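Local coordinates for protein tannase (Lactobacillus plantarum, PDB 3WA7) that hydrolyses the ester bonds of tannins, probably releasing gallic acid, as an enzyme of the alpha/beta-hydrolase fold, probably a serine esterase, at residues Lys262-Phe265 against Ser266-Leu269; Gln305-Asp309 against Gln310-Ile314; Ser333-Leu336 against Lys337-Arg341. All blocks are in the same frame, centred on the assembly; numbering follows the deposited sequence. Where two conformers were deposited one is given.

All three interactions are local, each made by one unbroken run of chain, and they fall on three different helices. Interaction 1 lies in the last turns of helix 252-271 and turns two buried aromatic side chains toward helix 209-220. Interaction 2 closes helix 291-309 at the surface, where backbone bonds and waters do most of the work around a small apolar patch. Interaction 3 spans nearly all of the short helix 332-339 and, like interaction 1, is partly buried, with a tyrosine-leucine pair inside and a sulfate at the helix start. Interaction 3 faces helix 209-220 too, while helix 291-309 also packs on its Y335. Centres of 2 and 3 lie about 19 Å apart.

Interaction 1. Residues Lys262-Phe265 against Ser266-Leu269; sequences KAQF and STYL
F265 and Y268, one helical turn apart, meet where CE1 of F265 comes within 3.8 Å of CD2 of Y268. The phenylalanine carbon arrives at the edge of the tyrosine ring, close to its plane, while the two side chains run at a slant to each other. L269, four residues on from F265, uses a different surface: its CB sits over one face of the phenylalanine ring, displaced toward the rim, 4.2 Å from CE2. In both aromatic residues CG lies opposite the backbone N (chi1 -176° in F265 and 168° in Y268), which sends both rings off the same flank of the helix. Backbone bonds keep this spacing. The amide N of L269 reaches O of F265 at 2.7 Å and that of Y268 reaches O of Q264 at 3.1 Å, each nearly straight. In the conformer given, a water appears to bridge OG of S266 and O of K262, and OG also bonds to O of N285; a small hydroxyl probably suits this buried border for that reason.

Farther out, M214 and A215 of helix 209-220 and L284 pack on F265, whose ring also meets that of W218. Y268 stacks on H211, and its hydroxyl is bonded to N208, so a tyrosine fits where a buried ring must end in a polar group. With an alanine here in place of the phenylalanine ring of F265, a gap would probably open between M214, W218 and L284, and the Y268 edge and L269 CB would lose their apolar neighbour. The arrangement is that of an amphipathic helix: i to i+3 and i to i+4 neighbours form an apolar stripe that packs helix 252-271 against helix 209-220.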
loop_
_atom_site.group_PDB
_atom_site.type_symbol
_atom_site.label_atom_id
_atom_site.label_comp_id
_atom_site.label_asym_id
_atom_site.label_seq_id
_atom_site.Cartn_x
_atom_site.Cartn_y
_atom_site.Cartn_z
ATOM N N LYS A 262 -6.680 0.900 23.079
ATOM C CA LYS A 262 -5.312 0.495 23.386
ATOM C C LYS A 262 -5.305 -0.822 24.154
ATOM O O LYS A 262 -4.527 -1.727 23.851
ATOM C CB LYS A 262 -4.604 1.573 24.210
ATOM C CG LYS A 262 -3.275 1.116 24.807
ATOM C CD LYS A 262 -2.465 2.291 25.343
ATOM C CE LYS A 262 -1.148 1.814 25.937
ATOM N NZ LYS A 262 -1.619 1.124 27.368
ATOM N N ALA A 263 -6.174 -0.924 25.153
ATOM C CA ALA A 263 -6.258 -2.136 25.957
ATOM C C ALA A 263 -6.606 -3.342 25.090
ATOM O O ALA A 263 -6.019 -4.415 25.236
ATOM C CB ALA A 263 -7.308 -1.963 27.052
ATOM N N GLN A 264 -7.563 -3.169 24.186
ATOM C CA GLN A 264 -7.964 -4.272 23.331
ATOM C C GLN A 264 -6.889 -4.678 22.325
ATOM O O GLN A 264 -6.860 -5.823 21.873
ATOM C CB GLN A 264 -9.283 -3.942 22.630
ATOM C CG GLN A 264 -10.493 -4.019 23.564
ATOM C CD GLN A 264 -10.555 -5.332 24.335
ATOM O OE1 GLN A 264 -9.984 -5.465 25.421
ATOM N NE2 GLN A 264 -11.240 -6.317 23.765
ATOM N N PHE A 265 -5.992 -3.758 21.983
ATOM C CA PHE A 265 -4.928 -4.104 21.050
ATOM C C PHE A 265 -4.041 -5.202 21.642
ATOM O O PHE A 265 -3.512 -6.035 20.909
ATOM C CB PHE A 265 -4.057 -2.888 20.711
ATOM C CG PHE A 265 -3.004 -3.173 19.673
ATOM C CD1 PHE A 265 -3.369 -3.501 18.368
ATOM C CD2 PHE A 265 -1.650 -3.124 19.998
ATOM C CE1 PHE A 265 -2.403 -3.776 17.403
ATOM C CE2 PHE A 265 -0.672 -3.398 19.041
ATOM C CZ PHE A 265 -1.054 -3.726 17.736
ATOM N N SER A 266 -3.866 -5.206 22.963
ATOM C CA SER A 266 -3.030 -6.237 23.582
ATOM C C SER A 266 -3.603 -7.616 23.290
ATOM O O SER A 266 -2.874 -8.548 22.960
ATOM C CB SER A 266 -2.925 -6.034 25.099
ATOM O OG SER A 266 -2.227 -4.842 25.410
ATOM N N THR A 267 -4.919 -7.743 23.404
ATOM C CA THR A 267 -5.565 -9.018 23.145
ATOM C C THR A 267 -5.420 -9.412 21.681
ATOM O O THR A 267 -5.100 -10.557 21.366
ATOM C CB THR A 267 -7.049 -8.959 23.524
ATOM O OG1 THR A 267 -7.154 -8.664 24.922
ATOM C CG2 THR A 267 -7.733 -10.291 23.238
ATOM N N TYR A 268 -5.663 -8.459 20.791
ATOM C CA TYR A 268 -5.538 -8.711 19.363
ATOM C C TYR A 268 -4.105 -9.124 19.022
ATOM O O TYR A 268 -3.872 -10.145 18.372
ATOM C CB TYR A 268 -5.897 -7.454 18.565
ATOM C CG TYR A 268 -5.517 -7.569 17.106
ATOM C CD1 TYR A 268 -6.149 -8.488 16.270
ATOM C CD2 TYR A 268 -4.480 -6.800 16.576
ATOM C CE1 TYR A 268 -5.756 -8.642 14.939
ATOM C CE2 TYR A 268 -4.079 -6.946 15.252
ATOM C CZ TYR A 268 -4.721 -7.868 14.439
ATOM O OH TYR A 268 -4.326 -8.013 13.126
ATOM N N LEU A 269 -3.145 -8.320 19.462
ATOM C CA LEU A 269 -1.742 -8.605 19.187
ATOM C C LEU A 269 -1.339 -9.980 19.716
ATOM O O LEU A 269 -0.754 -10.788 18.991
ATOM C CB LEU A 269 -0.858 -7.509 19.800
ATOM C CG LEU A 269 0.650 -7.468 19.501
ATOM C CD1 LEU A 269 1.389 -8.501 20.339
ATOM C CD2 LEU A 269 0.885 -7.681 18.008
HETATM O O HOH W 1 -2.078 -2.380 24.905
#

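Interaction 2. Residues Gln305-Asp309 against Gln310-Ile314; sequences QTAFD and QGTDI
A307 meets T312 across a Schellman motif that ends helix 291-309, and F308 meets I314 just beyond it. G311, at positive phi (91°), is the C' residue of the motif; a side chain there would be jammed against the preceding carbonyl oxygen, which suits glycine to the place. The two defining bonds run from N of T312 to O of A307, 3.0 Å, and from N of G311 to O of F308, 3.1 Å. O of A307 also accepts from N of Q310, and the two donors approach it from opposite faces of the carbonyl plane.

Q310 lies across the helix end on the solvent side. Its chi1 of -65° sets CG beside the backbone N, 3.3 Å from O of T306. A bend at chi2 (-60°) then turns the amide, whose NE2 donates to a water that in turn donates to the same carbonyl, a suitable role for an amide at an exposed end.

The apolar half of the contact belongs to F308. Its side chain and that of I314 cross at about a right angle, with CB of F308 4.0 Å from CD1 of I314. A307, small enough to let the returning chain close in, meets CB of T312 through its own CB at 3.9 Å, and W447 covers A307, T312 and I314 together. At the edge of the F308 ring, near its plane, O of T312 stands 3.7 Å from CD1.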
loop_
_atom_site.group_PDB
_atom_site.type_symbol
_atom_site.label_atom_id
_atom_site.label_comp_id
_atom_site.label_asym_id
_atom_site.label_seq_id
_atom_site.Cartn_x
_atom_site.Cartn_y
_atom_site.Cartn_z
ATOM N N GLN A 305 19.872 4.782 13.894
ATOM C CA GLN A 305 21.263 4.369 13.725
ATOM C C GLN A 305 21.674 4.447 12.261
ATOM O O GLN A 305 22.729 4.987 11.928
ATOM C CB GLN A 305 21.464 2.939 14.222
ATOM C CG GLN A 305 22.919 2.472 14.191
ATOM C CD GLN A 305 23.774 3.200 15.206
ATOM O OE1 GLN A 305 23.563 3.074 16.412
ATOM N NE2 GLN A 305 24.744 3.974 14.723
ATOM N N THR A 306 20.836 3.895 11.390
ATOM C CA THR A 306 21.108 3.885 9.957
ATOM C C THR A 306 21.294 5.291 9.398
ATOM O O THR A 306 22.200 5.533 8.598
ATOM C CB THR A 306 19.973 3.175 9.197
ATOM O OG1 THR A 306 19.946 1.797 9.584
ATOM C CG2 THR A 306 20.179 3.275 7.690
ATOM N N ALA A 307 20.440 6.216 9.824
ATOM C CA ALA A 307 20.520 7.595 9.361
ATOM C C ALA A 307 21.766 8.276 9.914
ATOM O O ALA A 307 22.487 8.962 9.190
ATOM C CB ALA A 307 19.274 8.358 9.783
ATOM N N PHE A 308 22.016 8.078 11.202
ATOM C CA PHE A 308 23.174 8.670 11.864
ATOM C C PHE A 308 24.456 8.186 11.181
ATOM O O PHE A 308 25.387 8.967 10.954
ATOM C CB PHE A 308 23.161 8.272 13.346
ATOM C CG PHE A 308 24.210 8.955 14.180
ATOM C CD1 PHE A 308 24.383 10.333 14.120
ATOM C CD2 PHE A 308 25.002 8.220 15.055
ATOM C CE1 PHE A 308 25.329 10.971 14.922
ATOM C CE2 PHE A 308 25.952 8.849 15.862
ATOM C CZ PHE A 308 26.114 10.227 15.795
ATOM N N ASP A 309 24.491 6.899 10.851
ATOM C CA ASP A 309 25.650 6.295 10.193
ATOM C C ASP A 309 25.911 6.901 8.819
ATOM O O ASP A 309 27.030 6.820 8.307
ATOM C CB ASP A 309 25.458 4.784 10.024
ATOM C CG ASP A 309 25.615 4.016 11.322
ATOM O OD1 ASP A 309 26.099 4.596 12.316
ATOM O OD2 ASP A 309 25.261 2.815 11.337
ATOM N N GLN A 310 24.882 7.500 8.225
ATOM C CA GLN A 310 25.015 8.103 6.903
ATOM C C GLN A 310 25.179 9.620 6.934
ATOM O O GLN A 310 25.016 10.282 5.913
ATOM C CB GLN A 310 23.814 7.730 6.025
ATOM C CG GLN A 310 23.710 6.237 5.698
ATOM C CD GLN A 310 24.929 5.706 4.951
ATOM O OE1 GLN A 310 25.354 6.278 3.946
ATOM N NE2 GLN A 310 25.487 4.602 5.437
ATOM N N GLY A 311 25.494 10.166 8.107
ATOM C CA GLY A 311 25.705 11.601 8.226
ATOM C C GLY A 311 24.512 12.468 8.588
ATOM O O GLY A 311 24.626 13.693 8.638
ATOM N N THR A 312 23.367 11.850 8.844
ATOM C CA THR A 312 22.176 12.612 9.201
ATOM C C THR A 312 22.222 13.029 10.668
ATOM O O THR A 312 22.656 12.260 11.527
ATOM C CB THR A 312 20.895 11.782 8.963
ATOM O OG1 THR A 312 20.801 11.439 7.576
ATOM C CG2 THR A 312 19.655 12.576 9.375
ATOM N N ASP A 313 21.794 14.258 10.944
ATOM C CA ASP A 313 21.753 14.766 12.312
ATOM C C ASP A 313 20.445 14.247 12.901
ATOM O O ASP A 313 19.370 14.734 12.552
ATOM C CB ASP A 313 21.753 16.299 12.312
ATOM C CG ASP A 313 21.769 16.890 13.714
ATOM O OD1 ASP A 313 21.627 16.128 14.691
ATOM O OD2 ASP A 313 21.920 18.124 13.837
ATOM N N ILE A 314 20.532 13.254 13.781
ATOM C CA ILE A 314 19.328 12.682 14.365
ATOM C C ILE A 314 18.802 13.419 15.590
ATOM O O ILE A 314 17.903 12.932 16.277
ATOM C CB ILE A 314 19.523 11.189 14.702
ATOM C CG1 ILE A 314 20.688 11.005 15.673
ATOM C CG2 ILE A 314 19.760 10.407 13.417
ATOM C CD1 ILE A 314 20.786 9.597 16.231
HETATM O O HOH W 2 23.681 3.412 7.408
HETATM O O HOH W 3 25.469 11.834 11.413
#

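Interaction 3. Residues Ser333-Leu336 against Lys337-Arg341; sequences SAYL and KSLTR. With SO4 (sulfate ion), chain B.
Chi1 near 180° in Y335 (175°) and L339 (-179°) swings both side chains back beside their own carbonyl carbons, and they slope across each other one helical turn apart. CD2 of L339 then lies 3.9 Å from CE2 of Y335, and CB of L339 sits over one face of the tyrosine ring. That ring also meets Y317 edge-to-face and packs on L300, while its hydroxyl bonds to O of A417; tyrosine thus gives a buried site both an apolar surface and a polar end.

Such an i to i+4 pair marks the buried side of an amphipathic helix, here 332-339, where L339 also touches Y317, R420 and F424. Backbone bonds hold the pair in step, among them N of L339 to O of Y335 at 2.7 Å. T340, at positive phi, is where the chain leaves the helix, although its N still bonds to O of L336.

At the opposite end a sulfate, probably from the crystallisation liquor, occupies the helix start. Serine suits this first turn: with chi1 at -63°, OG of S333 lies beside its own N, and both donate to O2 of the sulfate at 3.0 Å. N of L332 and the side chains of R293 and R297 also bond to the anion.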
loop_
_atom_site.group_PDB
_atom_site.type_symbol
_atom_site.label_atom_id
_atom_site.label_comp_id
_atom_site.label_asym_id
_atom_site.label_seq_id
_atom_site.Cartn_x
_atom_site.Cartn_y
_atom_site.Cartn_z
ATOM N N SER A 333 7.788 6.608 24.165
ATOM C CA SER A 333 6.696 7.529 24.451
ATOM C C SER A 333 7.117 8.958 24.138
ATOM O O SER A 333 6.335 9.738 23.589
ATOM C CB SER A 333 6.275 7.419 25.918
ATOM O OG SER A 333 5.765 6.126 26.194
ATOM N N ALA A 334 8.357 9.296 24.483
ATOM C CA ALA A 334 8.872 10.638 24.227
ATOM C C ALA A 334 8.968 10.891 22.725
ATOM O O ALA A 334 8.618 11.970 22.248
ATOM C CB ALA A 334 10.240 10.813 24.878
ATOM N N TYR A 335 9.435 9.890 21.982
ATOM C CA TYR A 335 9.557 10.026 20.533
ATOM C C TYR A 335 8.188 10.260 19.896
ATOM O O TYR A 335 8.025 11.148 19.055
ATOM C CB TYR A 335 10.188 8.768 19.924
ATOM C CG TYR A 335 10.231 8.792 18.409
ATOM C CD1 TYR A 335 11.126 9.617 17.734
ATOM C CD2 TYR A 335 9.345 8.020 17.653
ATOM C CE1 TYR A 335 11.139 9.680 16.340
ATOM C CE2 TYR A 335 9.347 8.076 16.262
ATOM C CZ TYR A 335 10.249 8.911 15.613
ATOM O OH TYR A 335 10.260 8.980 14.237
ATOM N N LEU A 336 7.207 9.460 20.301
ATOM C CA LEU A 336 5.860 9.584 19.754
ATOM C C LEU A 336 5.240 10.946 20.030
ATOM O O LEU A 336 4.566 11.513 19.168
ATOM C CB LEU A 336 4.974 8.462 20.301
ATOM C CG LEU A 336 5.466 7.088 19.831
ATOM C CD1 LEU A 336 4.721 5.982 20.551
ATOM C CD2 LEU A 336 5.291 6.977 18.314
ATOM N N LYS A 337 5.467 11.477 21.229
ATOM C CA LYS A 337 4.928 12.788 21.573
ATOM C C LYS A 337 5.601 13.846 20.700
ATOM O O LYS A 337 4.967 14.806 20.257
ATOM C CB LYS A 337 5.181 13.091 23.053
ATOM C CG LYS A 337 4.678 14.452 23.507
ATOM C CD LYS A 337 4.933 14.661 24.996
ATOM C CE LYS A 337 4.451 16.031 25.450
ATOM N NZ LYS A 337 4.745 16.274 26.894
ATOM N N SER A 338 6.893 13.653 20.455
ATOM C CA SER A 338 7.679 14.571 19.640
ATOM C C SER A 338 7.229 14.502 18.180
ATOM O O SER A 338 7.113 15.520 17.505
ATOM C CB SER A 338 9.168 14.216 19.752
ATOM O OG SER A 338 9.978 15.138 19.047
ATOM N N LEU A 339 6.962 13.289 17.708
ATOM C CA LEU A 339 6.522 13.070 16.334
ATOM C C LEU A 339 5.121 13.641 16.094
ATOM O O LEU A 339 4.829 14.170 15.017
ATOM C CB LEU A 339 6.526 11.571 16.034
ATOM C CG LEU A 339 6.102 11.148 14.629
ATOM C CD1 LEU A 339 6.997 11.818 13.589
ATOM C CD2 LEU A 339 6.185 9.635 14.524
ATOM N N THR A 340 4.281 13.514 17.119
ATOM C CA THR A 340 2.885 13.967 17.164
ATOM C C THR A 340 1.854 13.019 16.556
ATOM O O THR A 340 2.130 12.259 15.619
ATOM C CB THR A 340 2.666 15.373 16.515
ATOM O OG1 THR A 340 2.678 15.265 15.085
ATOM C CG2 THR A 340 3.742 16.353 16.972
ATOM N N ARG A 341 0.658 13.070 17.129
ATOM C CA ARG A 341 -0.475 12.275 16.679
ATOM C C ARG A 341 -1.094 13.008 15.495
ATOM O O ARG A 341 -1.220 14.231 15.514
ATOM C CB ARG A 341 -1.503 12.153 17.811
ATOM C CG ARG A 341 -2.873 11.647 17.371
ATOM C CD ARG A 341 -3.932 11.941 18.429
ATOM N NE ARG A 341 -3.920 10.989 19.537
ATOM C CZ ARG A 341 -4.528 9.805 19.516
ATOM N NH1 ARG A 341 -5.202 9.417 18.441
ATOM N NH2 ARG A 341 -4.470 9.012 20.578
HETATM S S SO4 B . 9.129 3.274 26.488
HETATM O O1 SO4 B . 10.337 3.325 25.645
HETATM O O2 SO4 B . 8.126 4.238 26.008
HETATM O O3 SO4 B . 8.561 1.914 26.455
HETATM O O4 SO4 B . 9.495 3.611 27.879
#